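PDB 2H34: Serine/threonine-protein kinase PknE from Mycobacterium tuberculosis, which uses ATP to phosphorylate serine and threonine residues of proteins and probably helps the bacterium to survive in its host and under stress. Local coordinates for residues 158-163 with 173-178; 198-203 with 240-245; 203-208 with 214-219; 233-238 with 271-276. One frame throughout, in Å; residues are numbered along the deposited sequence.

Contact 1: 158-163 with 173-178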
loop_
_atom_site.group_PDB
_atom_site.type_symbol
_atom_site.label_atom_id
_atom_site.label_comp_id
_atom_site.label_asym_id
_atom_site.label_seq_id
_atom_site.Cartn_x
_atom_site.Cartn_y
_atom_site.Cartn_z
ATOM N N ARG A 158 -7.280 4.082 3.111
ATOM C CA ARG A 158 -7.523 5.335 2.396
ATOM C C ARG A 158 -6.614 5.553 1.182
ATOM O O ARG A 158 -6.835 6.501 0.427
ATOM C CB ARG A 158 -7.408 6.526 3.348
ATOM C CG ARG A 158 -8.723 6.930 3.977
ATOM C CD ARG A 158 -8.528 8.106 4.922
ATOM N NE ARG A 158 -9.552 8.138 5.965
ATOM C CZ ARG A 158 -9.311 8.383 7.249
ATOM N NH1 ARG A 158 -8.068 8.619 7.667
ATOM N NH2 ARG A 158 -10.311 8.377 8.120
ATOM N N ASP A 159 -5.599 4.697 1.000
ATOM C CA ASP A 159 -4.614 4.877 -0.074
ATOM C C ASP A 159 -3.509 3.831 -0.112
ATOM O O ASP A 159 -3.474 2.897 0.694
ATOM C CB ASP A 159 -3.932 6.225 0.080
ATOM C CG ASP A 159 -3.232 6.352 1.398
ATOM O OD1 ASP A 159 -2.727 5.318 1.891
ATOM O OD2 ASP A 159 -3.217 7.480 1.947
ATOM N N VAL A 160 -2.589 4.025 -1.053
ATOM C CA VAL A 160 -1.446 3.147 -1.246
ATOM C C VAL A 160 -0.271 4.025 -1.643
ATOM O O VAL A 160 -0.434 4.967 -2.435
ATOM C CB VAL A 160 -1.664 2.142 -2.402
ATOM C CG1 VAL A 160 -0.971 0.827 -2.102
ATOM C CG2 VAL A 160 -3.129 1.894 -2.655
ATOM N N LYS A 161 0.902 3.728 -1.084
ATOM C CA LYS A 161 2.148 4.334 -1.522
ATOM C C LYS A 161 3.011 3.174 -1.989
ATOM O O LYS A 161 2.914 2.085 -1.425
ATOM C CB LYS A 161 2.840 5.027 -0.346
ATOM C CG LYS A 161 2.114 6.229 0.232
ATOM C CD LYS A 161 2.235 6.310 1.775
ATOM C CE LYS A 161 3.403 7.174 2.253
ATOM N NZ LYS A 161 4.631 6.386 2.531
ATOM N N PRO A 162 3.863 3.391 -3.009
ATOM C CA PRO A 162 4.857 2.383 -3.409
ATOM C C PRO A 162 5.731 1.938 -2.241
ATOM O O PRO A 162 6.186 0.794 -2.188
ATOM C CB PRO A 162 5.699 3.124 -4.438
ATOM C CG PRO A 162 4.766 4.134 -5.008
ATOM C CD PRO A 162 3.921 4.584 -3.867
ATOM N N GLU A 163 5.940 2.855 -1.305
ATOM C CA GLU A 163 6.682 2.607 -0.086
ATOM C C GLU A 163 5.903 1.657 0.845
ATOM O O GLU A 163 6.406 1.256 1.887
ATOM C CB GLU A 163 6.984 3.942 0.602
ATOM C CG GLU A 163 7.602 5.045 -0.338
ATOM C CD GLU A 163 6.563 5.889 -1.163
ATOM O OE1 GLU A 163 5.613 6.450 -0.557
ATOM O OE2 GLU A 163 6.713 6.028 -2.412
ATOM N N ALA A 173 4.425 -9.695 -4.109
ATOM C CA ALA A 173 4.245 -8.423 -3.435
ATOM C C ALA A 173 3.246 -8.470 -2.297
ATOM O O ALA A 173 2.166 -9.015 -2.441
ATOM C CB ALA A 173 3.852 -7.354 -4.433
ATOM N N TYR A 174 3.622 -7.865 -1.175
ATOM C CA TYR A 174 2.739 -7.695 -0.037
ATOM C C TYR A 174 2.379 -6.245 0.167
ATOM O O TYR A 174 3.213 -5.358 -0.001
ATOM C CB TYR A 174 3.434 -8.125 1.236
ATOM C CG TYR A 174 3.715 -9.574 1.332
ATOM C CD1 TYR A 174 2.757 -10.439 1.812
ATOM C CD2 TYR A 174 4.960 -10.084 0.970
ATOM C CE1 TYR A 174 3.023 -11.794 1.912
ATOM C CE2 TYR A 174 5.234 -11.423 1.076
ATOM C CZ TYR A 174 4.261 -12.266 1.547
ATOM O OH TYR A 174 4.501 -13.596 1.644
ATOM N N LEU A 175 1.143 -6.014 0.582
ATOM C CA LEU A 175 0.744 -4.704 1.065
ATOM C C LEU A 175 1.101 -4.623 2.544
ATOM O O LEU A 175 0.574 -5.398 3.348
ATOM C CB LEU A 175 -0.763 -4.483 0.859
ATOM C CG LEU A 175 -1.320 -3.186 1.450
ATOM C CD1 LEU A 175 -1.016 -1.994 0.544
ATOM C CD2 LEU A 175 -2.810 -3.291 1.723
ATOM N N VAL A 176 2.010 -3.708 2.889
ATOM C CA VAL A 176 2.384 -3.458 4.294
ATOM C C VAL A 176 1.954 -2.064 4.755
ATOM O O VAL A 176 1.906 -1.131 3.957
ATOM C CB VAL A 176 3.905 -3.629 4.548
ATOM C CG1 VAL A 176 4.287 -5.080 4.529
ATOM C CG2 VAL A 176 4.723 -2.869 3.523
ATOM N N ASP A 177 1.662 -1.913 6.042
ATOM C CA ASP A 177 1.175 -0.625 6.547
ATOM C C ASP A 177 2.249 0.360 7.060
ATOM O O ASP A 177 1.951 1.194 7.918
ATOM C CB ASP A 177 0.077 -0.837 7.608
ATOM C CG ASP A 177 0.619 -1.391 8.934
ATOM O OD1 ASP A 177 1.825 -1.213 9.237
ATOM O OD2 ASP A 177 -0.179 -1.999 9.694
ATOM N N PHE A 178 3.480 0.276 6.542
ATOM C CA PHE A 178 4.586 1.125 7.047
ATOM C C PHE A 178 5.609 1.597 5.991
ATOM O O PHE A 178 5.349 1.492 4.792
ATOM C CB PHE A 178 5.273 0.489 8.272
ATOM C CG PHE A 178 5.526 -0.991 8.152
ATOM C CD1 PHE A 178 6.783 -1.469 7.783
ATOM C CD2 PHE A 178 4.527 -1.916 8.454
ATOM C CE1 PHE A 178 7.034 -2.852 7.698
ATOM C CE2 PHE A 178 4.766 -3.297 8.362
ATOM C CZ PHE A 178 6.022 -3.762 7.987
#

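Contact 2: 198-203 with 240-245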
loop_
_atom_site.group_PDB
_atom_site.type_symbol
_atom_site.label_atom_id
_atom_site.label_comp_id
_atom_site.label_asym_id
_atom_site.label_seq_id
_atom_site.Cartn_x
_atom_site.Cartn_y
_atom_site.Cartn_z
ATOM N N THR A 198 1.395 10.553 1.197
ATOM C CA THR A 198 1.678 11.728 0.352
ATOM C C THR A 198 0.659 11.985 -0.733
ATOM O O THR A 198 0.052 11.052 -1.282
ATOM C CB THR A 198 3.047 11.687 -0.354
ATOM O OG1 THR A 198 3.194 10.425 -1.012
ATOM C CG2 THR A 198 4.205 11.984 0.623
ATOM N N LEU A 199 0.551 13.271 -1.063
ATOM C CA LEU A 199 -0.406 13.793 -2.023
ATOM C C LEU A 199 -0.308 13.209 -3.431
ATOM O O LEU A 199 -1.275 13.310 -4.198
ATOM C CB LEU A 199 -0.302 15.313 -2.087
ATOM C CG LEU A 199 -1.083 16.099 -1.035
ATOM C CD1 LEU A 199 -0.514 15.907 0.370
ATOM C CD2 LEU A 199 -1.083 17.559 -1.408
ATOM N N TYR A 200 0.835 12.611 -3.775
ATOM C CA TYR A 200 1.022 12.055 -5.115
ATOM C C TYR A 200 -0.062 11.053 -5.488
ATOM O O TYR A 200 -0.339 10.865 -6.676
ATOM C CB TYR A 200 2.368 11.360 -5.268
ATOM C CG TYR A 200 3.593 12.228 -5.181
ATOM C CD1 TYR A 200 3.711 13.385 -5.947
ATOM C CD2 TYR A 200 4.674 11.857 -4.360
ATOM C CE1 TYR A 200 4.860 14.179 -5.873
ATOM C CE2 TYR A 200 5.831 12.635 -4.283
ATOM C CZ TYR A 200 5.920 13.794 -5.042
ATOM O OH TYR A 200 7.052 14.576 -4.977
ATOM N N TYR A 201 -0.665 10.415 -4.480
ATOM C CA TYR A 201 -1.576 9.281 -4.699
ATOM C C TYR A 201 -2.994 9.513 -4.156
ATOM O O TYR A 201 -3.749 8.561 -3.941
ATOM C CB TYR A 201 -0.949 7.984 -4.133
ATOM C CG TYR A 201 0.492 7.817 -4.573
ATOM C CD1 TYR A 201 1.546 8.263 -3.769
ATOM C CD2 TYR A 201 0.794 7.292 -5.822
ATOM C CE1 TYR A 201 2.852 8.163 -4.189
ATOM C CE2 TYR A 201 2.106 7.187 -6.250
ATOM C CZ TYR A 201 3.127 7.628 -5.433
ATOM O OH TYR A 201 4.422 7.530 -5.870
HETATM N N MSE A 202 -3.364 10.779 -3.970
HETATM C CA MSE A 202 -4.596 11.104 -3.265
HETATM C C MSE A 202 -5.745 11.565 -4.136
HETATM O O MSE A 202 -5.637 12.554 -4.863
HETATM C CB MSE A 202 -4.344 12.150 -2.204
HETATM C CG MSE A 202 -4.123 11.592 -0.835
HETATM SE SE MSE A 202 -4.005 13.105 0.392
HETATM C CE MSE A 202 -2.661 12.277 1.653
ATOM N N ALA A 203 -6.860 10.847 -4.025
ATOM C CA ALA A 203 -8.110 11.219 -4.676
ATOM C C ALA A 203 -8.553 12.591 -4.196
ATOM O O ALA A 203 -8.241 12.980 -3.073
ATOM C CB ALA A 203 -9.188 10.174 -4.391
ATOM N N LEU A 240 1.035 22.076 -3.075
ATOM C CA LEU A 240 -0.056 22.911 -3.567
ATOM C C LEU A 240 -0.451 22.541 -5.004
ATOM O O LEU A 240 -1.574 22.080 -5.239
ATOM C CB LEU A 240 0.306 24.399 -3.451
ATOM C CG LEU A 240 -0.746 25.507 -3.557
ATOM C CD1 LEU A 240 -1.762 25.446 -2.432
ATOM C CD2 LEU A 240 -0.019 26.826 -3.524
ATOM N N SER A 241 0.475 22.714 -5.950
ATOM C CA SER A 241 0.219 22.393 -7.360
ATOM C C SER A 241 -0.251 20.940 -7.583
ATOM O O SER A 241 -1.137 20.699 -8.395
ATOM C CB SER A 241 1.434 22.731 -8.240
ATOM O OG SER A 241 2.371 21.658 -8.280
ATOM N N VAL A 242 0.322 19.986 -6.856
ATOM C CA VAL A 242 -0.138 18.596 -6.948
ATOM C C VAL A 242 -1.587 18.434 -6.491
ATOM O O VAL A 242 -2.415 17.892 -7.227
ATOM C CB VAL A 242 0.798 17.611 -6.186
ATOM C CG1 VAL A 242 0.133 16.253 -5.973
ATOM C CG2 VAL A 242 2.090 17.426 -6.952
HETATM N N MSE A 243 -1.888 18.912 -5.284
HETATM C CA MSE A 243 -3.249 18.875 -4.744
HETATM C C MSE A 243 -4.243 19.417 -5.754
HETATM O O MSE A 243 -5.318 18.826 -5.945
HETATM C CB MSE A 243 -3.350 19.695 -3.463
HETATM C CG MSE A 243 -4.531 19.344 -2.589
HETATM SE SE MSE A 243 -5.096 20.835 -1.481
HETATM C CE MSE A 243 -3.486 21.096 -0.319
ATOM N N GLY A 244 -3.873 20.541 -6.389
ATOM C CA GLY A 244 -4.678 21.140 -7.447
ATOM C C GLY A 244 -4.790 20.252 -8.679
ATOM O O GLY A 244 -5.887 20.137 -9.298
ATOM N N ALA A 245 -3.661 19.616 -9.026
ATOM C CA ALA A 245 -3.604 18.844 -10.256
ATOM C C ALA A 245 -4.626 17.703 -10.223
ATOM O O ALA A 245 -5.317 17.439 -11.212
ATOM C CB ALA A 245 -2.203 18.319 -10.476
#

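Contact 3: 203-208 with 214-219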
loop_
_atom_site.group_PDB
_atom_site.type_symbol
_atom_site.label_atom_id
_atom_site.label_comp_id
_atom_site.label_asym_id
_atom_site.label_seq_id
_atom_site.Cartn_x
_atom_site.Cartn_y
_atom_site.Cartn_z
ATOM N N ALA A 203 -6.860 10.847 -4.025
ATOM C CA ALA A 203 -8.110 11.219 -4.676
ATOM C C ALA A 203 -8.553 12.591 -4.196
ATOM O O ALA A 203 -8.241 12.980 -3.073
ATOM C CB ALA A 203 -9.188 10.174 -4.391
ATOM N N PRO A 204 -9.271 13.332 -5.053
ATOM C CA PRO A 204 -9.723 14.657 -4.691
ATOM C C PRO A 204 -10.721 14.662 -3.534
ATOM O O PRO A 204 -10.645 15.536 -2.679
ATOM C CB PRO A 204 -10.380 15.154 -5.976
ATOM C CG PRO A 204 -9.816 14.304 -7.054
ATOM C CD PRO A 204 -9.682 12.988 -6.423
ATOM N N GLU A 205 -11.628 13.687 -3.486
ATOM C CA GLU A 205 -12.691 13.691 -2.466
ATOM C C GLU A 205 -12.163 13.710 -1.028
ATOM O O GLU A 205 -12.909 14.001 -0.083
ATOM C CB GLU A 205 -13.672 12.530 -2.661
ATOM C CG GLU A 205 -13.060 11.148 -2.501
ATOM C CD GLU A 205 -12.551 10.576 -3.811
ATOM O OE1 GLU A 205 -12.192 11.354 -4.722
ATOM O OE2 GLU A 205 -12.515 9.345 -3.935
ATOM N N ARG A 206 -10.875 13.410 -0.876
ATOM C CA ARG A 206 -10.236 13.380 0.431
ATOM C C ARG A 206 -9.929 14.776 0.988
ATOM O O ARG A 206 -9.823 14.956 2.204
ATOM C CB ARG A 206 -8.958 12.562 0.355
ATOM C CG ARG A 206 -9.171 11.130 -0.081
ATOM C CD ARG A 206 -7.933 10.290 0.202
ATOM N NE ARG A 206 -7.421 10.526 1.550
ATOM C CZ ARG A 206 -6.322 9.975 2.061
ATOM N NH1 ARG A 206 -5.576 9.126 1.349
ATOM N NH2 ARG A 206 -5.967 10.285 3.305
ATOM N N PHE A 207 -9.789 15.759 0.101
ATOM C CA PHE A 207 -9.428 17.120 0.520
ATOM C C PHE A 207 -10.580 17.914 1.171
ATOM O O PHE A 207 -10.327 18.782 2.005
ATOM C CB PHE A 207 -8.744 17.900 -0.620
ATOM C CG PHE A 207 -7.555 17.177 -1.227
ATOM C CD1 PHE A 207 -6.360 17.048 -0.521
ATOM C CD2 PHE A 207 -7.636 16.611 -2.501
ATOM C CE1 PHE A 207 -5.264 16.350 -1.081
ATOM C CE2 PHE A 207 -6.547 15.937 -3.069
ATOM C CZ PHE A 207 -5.362 15.807 -2.356
ATOM N N SER A 208 -11.829 17.601 0.814
ATOM C CA SER A 208 -13.000 18.173 1.495
ATOM C C SER A 208 -13.994 17.072 1.875
ATOM O O SER A 208 -13.608 15.914 2.016
ATOM C CB SER A 208 -13.673 19.246 0.627
ATOM O OG SER A 208 -14.373 20.211 1.412
ATOM N N TYR A 214 -17.035 6.344 0.116
ATOM C CA TYR A 214 -16.006 6.189 -0.917
ATOM C C TYR A 214 -14.780 5.334 -0.526
ATOM O O TYR A 214 -14.330 5.345 0.621
ATOM C CB TYR A 214 -15.545 7.554 -1.432
ATOM C CG TYR A 214 -15.110 8.524 -0.346
ATOM C CD1 TYR A 214 -13.819 8.447 0.216
ATOM C CD2 TYR A 214 -15.981 9.544 0.106
ATOM C CE1 TYR A 214 -13.410 9.347 1.210
ATOM C CE2 TYR A 214 -15.588 10.437 1.094
ATOM C CZ TYR A 214 -14.301 10.333 1.642
ATOM O OH TYR A 214 -13.892 11.218 2.619
ATOM N N ARG A 215 -14.253 4.603 -1.507
ATOM C CA ARG A 215 -13.001 3.883 -1.375
ATOM C C ARG A 215 -11.937 4.576 -2.232
ATOM O O ARG A 215 -11.943 4.444 -3.457
ATOM C CB ARG A 215 -13.178 2.431 -1.832
ATOM N N ALA A 216 -11.012 5.288 -1.586
ATOM C CA ALA A 216 -9.971 6.049 -2.291
ATOM C C ALA A 216 -8.741 5.237 -2.731
ATOM O O ALA A 216 -7.957 5.700 -3.562
ATOM C CB ALA A 216 -9.548 7.247 -1.464
ATOM N N ASP A 217 -8.571 4.032 -2.193
ATOM C CA ASP A 217 -7.421 3.183 -2.559
ATOM C C ASP A 217 -7.335 2.777 -4.044
ATOM O O ASP A 217 -6.238 2.661 -4.596
ATOM C CB ASP A 217 -7.295 1.953 -1.640
ATOM C CG ASP A 217 -8.603 1.195 -1.455
ATOM O OD1 ASP A 217 -8.553 0.022 -1.012
ATOM O OD2 ASP A 217 -9.678 1.758 -1.726
ATOM N N ILE A 218 -8.488 2.591 -4.685
ATOM C CA ILE A 218 -8.553 2.306 -6.122
ATOM C C ILE A 218 -7.890 3.422 -6.926
ATOM O O ILE A 218 -7.162 3.155 -7.879
ATOM C CB ILE A 218 -10.023 2.070 -6.590
ATOM C CG1 ILE A 218 -10.527 0.729 -6.057
ATOM C CG2 ILE A 218 -10.136 2.091 -8.119
ATOM C CD1 ILE A 218 -11.942 0.740 -5.624
ATOM N N TYR A 219 -8.135 4.661 -6.517
ATOM C CA TYR A 219 -7.533 5.836 -7.150
ATOM C C TYR A 219 -6.021 5.762 -6.968
ATOM O O TYR A 219 -5.262 5.814 -7.946
ATOM C CB TYR A 219 -8.074 7.129 -6.518
ATOM C CG TYR A 219 -7.631 8.435 -7.181
ATOM C CD1 TYR A 219 -8.482 9.107 -8.054
ATOM C CD2 TYR A 219 -6.394 9.022 -6.901
ATOM C CE1 TYR A 219 -8.116 10.304 -8.655
ATOM C CE2 TYR A 219 -6.015 10.224 -7.508
ATOM C CZ TYR A 219 -6.888 10.851 -8.387
ATOM O OH TYR A 219 -6.568 12.033 -9.016
#

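Contact 4: 233-238 with 271-276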
loop_
_atom_site.group_PDB
_atom_site.type_symbol
_atom_site.label_atom_id
_atom_site.label_comp_id
_atom_site.label_asym_id
_atom_site.label_seq_id
_atom_site.Cartn_x
_atom_site.Cartn_y
_atom_site.Cartn_z
ATOM N N PRO A 233 5.229 9.718 -10.896
ATOM C CA PRO A 233 3.828 9.818 -10.511
ATOM C C PRO A 233 3.124 10.731 -11.484
ATOM O O PRO A 233 3.796 11.556 -12.094
ATOM C CB PRO A 233 3.894 10.456 -9.125
ATOM C CG PRO A 233 5.187 11.187 -9.105
ATOM C CD PRO A 233 6.113 10.325 -9.882
ATOM N N PRO A 234 1.789 10.561 -11.668
ATOM C CA PRO A 234 1.029 11.325 -12.666
ATOM C C PRO A 234 1.117 12.832 -12.519
ATOM O O PRO A 234 1.111 13.540 -13.521
ATOM C CB PRO A 234 -0.421 10.845 -12.472
ATOM C CG PRO A 234 -0.452 10.185 -11.168
ATOM C CD PRO A 234 0.920 9.592 -10.976
ATOM N N TYR A 235 1.207 13.324 -11.289
ATOM C CA TYR A 235 1.280 14.774 -11.093
ATOM C C TYR A 235 2.538 15.193 -10.339
ATOM O O TYR A 235 2.740 14.791 -9.195
ATOM C CB TYR A 235 0.021 15.287 -10.381
ATOM C CG TYR A 235 -1.281 15.002 -11.112
ATOM C CD1 TYR A 235 -2.348 14.385 -10.457
ATOM C CD2 TYR A 235 -1.441 15.351 -12.455
ATOM C CE1 TYR A 235 -3.532 14.119 -11.118
ATOM C CE2 TYR A 235 -2.621 15.099 -13.121
ATOM C CZ TYR A 235 -3.666 14.484 -12.454
ATOM O OH TYR A 235 -4.845 14.228 -13.131
ATOM N N GLN A 236 3.389 15.981 -10.995
ATOM C CA GLN A 236 4.614 16.492 -10.373
ATOM C C GLN A 236 4.385 17.878 -9.769
ATOM O O GLN A 236 3.283 18.417 -9.859
ATOM C CB GLN A 236 5.760 16.542 -11.387
ATOM C CG GLN A 236 6.699 15.347 -11.346
ATOM C CD GLN A 236 6.451 14.378 -12.473
ATOM O OE1 GLN A 236 5.308 14.130 -12.850
ATOM N NE2 GLN A 236 7.524 13.822 -13.022
ATOM N N GLY A 237 5.429 18.453 -9.172
ATOM C CA GLY A 237 5.346 19.773 -8.548
ATOM C C GLY A 237 5.244 19.696 -7.035
ATOM O O GLY A 237 5.411 18.619 -6.452
ATOM N N ASP A 238 4.970 20.836 -6.398
ATOM C CA ASP A 238 4.851 20.877 -4.941
ATOM C C ASP A 238 3.444 20.544 -4.444
ATOM O O ASP A 238 2.501 20.392 -5.242
ATOM C CB ASP A 238 5.350 22.206 -4.368
ATOM C CG ASP A 238 4.530 23.410 -4.835
ATOM O OD1 ASP A 238 5.044 24.539 -4.708
ATOM O OD2 ASP A 238 3.387 23.242 -5.317
ATOM N N ARG A 271 -10.007 5.799 -16.419
ATOM C CA ARG A 271 -11.089 5.284 -15.606
ATOM C C ARG A 271 -10.671 5.191 -14.146
ATOM O O ARG A 271 -11.443 5.525 -13.252
ATOM C CB ARG A 271 -11.548 3.922 -16.124
ATOM C CG ARG A 271 -12.737 3.368 -15.380
ATOM C CD ARG A 271 -13.708 2.634 -16.297
ATOM N NE ARG A 271 -14.967 2.435 -15.592
ATOM C CZ ARG A 271 -16.016 3.243 -15.687
ATOM N NH1 ARG A 271 -15.985 4.292 -16.496
ATOM N NH2 ARG A 271 -17.101 2.997 -14.966
ATOM N N GLY A 272 -9.439 4.742 -13.920
ATOM C CA GLY A 272 -8.955 4.435 -12.580
ATOM C C GLY A 272 -8.734 5.667 -11.730
ATOM O O GLY A 272 -8.840 5.614 -10.497
HETATM N N MSE A 273 -8.411 6.777 -12.382
HETATM C CA MSE A 273 -8.328 8.043 -11.680
HETATM C C MSE A 273 -9.232 9.096 -12.301
HETATM O O MSE A 273 -8.914 10.286 -12.303
HETATM C CB MSE A 273 -6.879 8.518 -11.527
HETATM C CG MSE A 273 -6.047 8.563 -12.790
HETATM SE SE MSE A 273 -4.145 8.830 -12.341
HETATM C CE MSE A 273 -4.259 10.666 -11.650
ATOM N N ALA A 274 -10.374 8.638 -12.809
ATOM C CA ALA A 274 -11.444 9.518 -13.249
ATOM C C ALA A 274 -11.790 10.449 -12.101
ATOM O O ALA A 274 -11.553 10.118 -10.933
ATOM C CB ALA A 274 -12.658 8.703 -13.664
ATOM N N LYS A 275 -12.340 11.614 -12.427
ATOM C CA LYS A 275 -12.518 12.666 -11.428
ATOM C C LYS A 275 -13.614 12.330 -10.426
ATOM O O LYS A 275 -13.352 12.258 -9.222
ATOM C CB LYS A 275 -12.753 14.012 -12.106
ATOM C CG LYS A 275 -11.587 14.443 -12.972
ATOM C CD LYS A 275 -10.351 14.714 -12.129
ATOM C CE LYS A 275 -9.125 14.866 -12.998
ATOM N NZ LYS A 275 -8.037 15.579 -12.277
ATOM N N ASN A 276 -14.826 12.095 -10.935
ATOM C CA ASN A 276 -15.926 11.585 -10.120
ATOM C C ASN A 276 -15.671 10.124 -9.680
ATOM O O ASN A 276 -15.469 9.231 -10.520
ATOM C CB ASN A 276 -17.258 11.742 -10.863
ATOM C CG ASN A 276 -18.474 11.381 -10.009
ATOM O OD1 ASN A 276 -18.436 10.463 -9.182
ATOM N ND2 ASN A 276 -19.579 12.085 -10.240
#

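Contact 1: 158-163 with 173-178
Val160 lies across from Leu175 and Glu163 across from Phe178, on two chain pieces set at 62° end to end that draw slightly closer toward Glu163 and Phe178. The CA atoms of Glu163 and Phe178 lie 7.6 Å from each other, those of Val160 and Leu175 8.5 Å. Residues 158-163 belong to the catalytic loop and carry Asp159, the predicted proton acceptor; residues 173-178 run from strand 173-175 into the Asp-Phe start of the DFG motif. At the Glu163 end the backbones approach through their carbonyls, Glu163 O to Phe178 O at 3.1 Å. Both are acceptors, so this is proximity and not a bond; Asn164, just beyond, gives Phe178 O a weak hydrogen bond from its side-chain amide and pairs with Val176 through the backbone. The side-chain contact is one methyl pair: Val160 CG1 meets Leu175 CD1 at 3.9 Å, the two side chains crossing at about a right angle. Leu175 reaches there because its CG is anti to the backbone N (chi1 175°). Helix 133-152 closes over the pair, Leu147 touching both residues. Within the catalytic loop, Lys161 NZ forms a salt bridge of 3.2 Å with Glu163 OE1, which receives it on its anti lone pair, away from the other oxygen. The Phe178 ring has Val176 CB over one face, toward the rim, and Asp177 makes a salt bridge with Lys65, a predicted ATP-binding residue. Chemically, then, the catalytic loop and the DFG start are joined by a small buried apolar touch, while the neighbouring Asn164 supplies polar links between them.

Contact 2: 198-203 with 240-245
The end of the activation segment, which in protein kinases forms the substrate-binding P+1 loop, here leans on helix 239-248, the helix usually called alphaG. Leu199 and Val242 carry the largest shares of the contact, and Leu199 presents two parts of its side chain to successive residues of the helix. Its CD2 lies 3.7 Å from CB of Met243, modelled as selenomethionine, and only slightly farther from CG, the two side chains passing at a slant. Its CB meets Val242 CG1 at 4.0 Å. Val242 is placed to serve both partners: CG1, anti to the backbone N (chi1 165°), turns to Leu199, whereas CG2 approaches Tyr200 CE1 at 4.4 Å, obliquely to the ring. Tyr200 leaves the backbone pointing away from the helix, and its ring comes back to it. Side chain to side chain the packing is apolar, and Val242 CG1 also lies against the Leu199 backbone carbonyl. On the far side of the loop, Tyr201 turns from helix 239-248 toward helix 217-230, where it rests on Ala220, Cys223 and Val224 and its OH is hydrogen-bonded to Glu227. Residues 199-201 thus touch both helices, Leu199 and Tyr200 on 239-248 and Tyr201 on 217-230, with Pro162 of the catalytic loop also against Tyr201.

Contact 3: 203-208 with 214-219
Ala203 lies on the ring of Tyr219, its CA 3.6 Å from the ring centroid and 12° off the ring normal, a CH-pi contact over the face. The methyl of Ala203 shifts toward the root of the ring, with CB 3.6 Å from Tyr219 CG, while Pro204 CD comes obliquely to CE1 of the same ring at 3.8 Å. Tyr219 swings its ring under both residues because CG is anti to the backbone N (chi1 -174°). A second CH-pi contact involves Glu205, whose CG sits over the centre of the Tyr214 ring, 4.0 Å from the centroid. These side chains run past each other in opposite directions. The chi1 torsions of Glu205 and Tyr214 each set CG between the backbone N and the carbonyl carbon; Glu205 then bends at chi2, leaving its carboxylate almost perpendicular to the ring. That carboxylate is engaged by Arg280 in a salt bridge. Between the two aromatic contacts, Ala216 CB touches the aliphatic part of Arg206, 3.8 Å from CD, and lies 4.2 Å from Ala203 CB. Beyond its bend at chi3 the Arg206 guanidinium leads to Asp159, the predicted proton acceptor, with which NH1 forms a salt bridge. Residues 203-205 are the Ala-Pro-Glu (APE) motif that ends the activation segment of protein kinases. Its packing against the start of helix 217-230, the alphaF helix, together with the Glu205-Arg280 ion pair, is a hallmark of the kinase C-lobe.

Contact 4: 233-238 with 271-276
Met273, a selenomethionine, pushes its terminal methyl between Pro234 and Tyr235. CE lies 3.6 Å from Tyr235 CE1, approaching the ring obliquely, and 3.9 Å from Pro234 CG. The selenium of Met273 is 4.1 Å from the same CG of Pro234. Met273 and Tyr235 extend toward each other from opposite directions, whereas Met273 passes Pro234 at a slant. A bend at chi3 (-68°) turns the methyl of Met273 off the line of its side chain and against Pro234 and Tyr235; Ile251 and Tyr219 also touch Met273. Lys275 comes to the same hydroxyl end of the tyrosine: its NZ stands 3.6 Å from Tyr235 OH, a proximity that does not amount to a hydrogen bond. The ammonium is instead hydrogen-bonded to the carbonyls of His246 and Gln249, at the C-terminal end of helix 239-248, where the helix dipole would probably favour a positive charge. His246 also meets Tyr235 ring to ring, edge-to-face, so the tyrosine is packed between this helix and Met273. On the backbone side, Met273 is the first residue to leave helical angles after helix 264-272, and its side chain points toward 233-238. That loop ends with Asp238 as N-cap of helix 239-248, its OD2 accepting from Ser241 N. Far from the annotated sites, the contact is partly buried packing within the kinase C-lobe: it joins the alphaF-alphaG connection, between helices 217-230 and 239-248, to the turn that follows alphaH, helix 264-272.

How the contacts relate
All four contacts belong to one kinase domain. Contact 1 comes first along the chain, near the centre of the molecule; contact 3 is nested within the loop closed by contact 2, and the segments of contacts 2 and 4 alternate. Contacts 2 and 4 lie about 8 Å apart between centres; contact 2 uses helix 239-248 itself, and contact 4 packs beside it, while the centre of contact 3 stands about 11 Å from each. Ala203 belongs to both contacts 2 and 3, and Tyr219 carries the packing on from contact 3 to Met273 of contact 4. Contact 1, whose centre is about 16 to 18 Å from those of the others, touches contacts 2 and 3, so the catalytic loop adjoins the activation-segment end, itself backed by C-lobe helices.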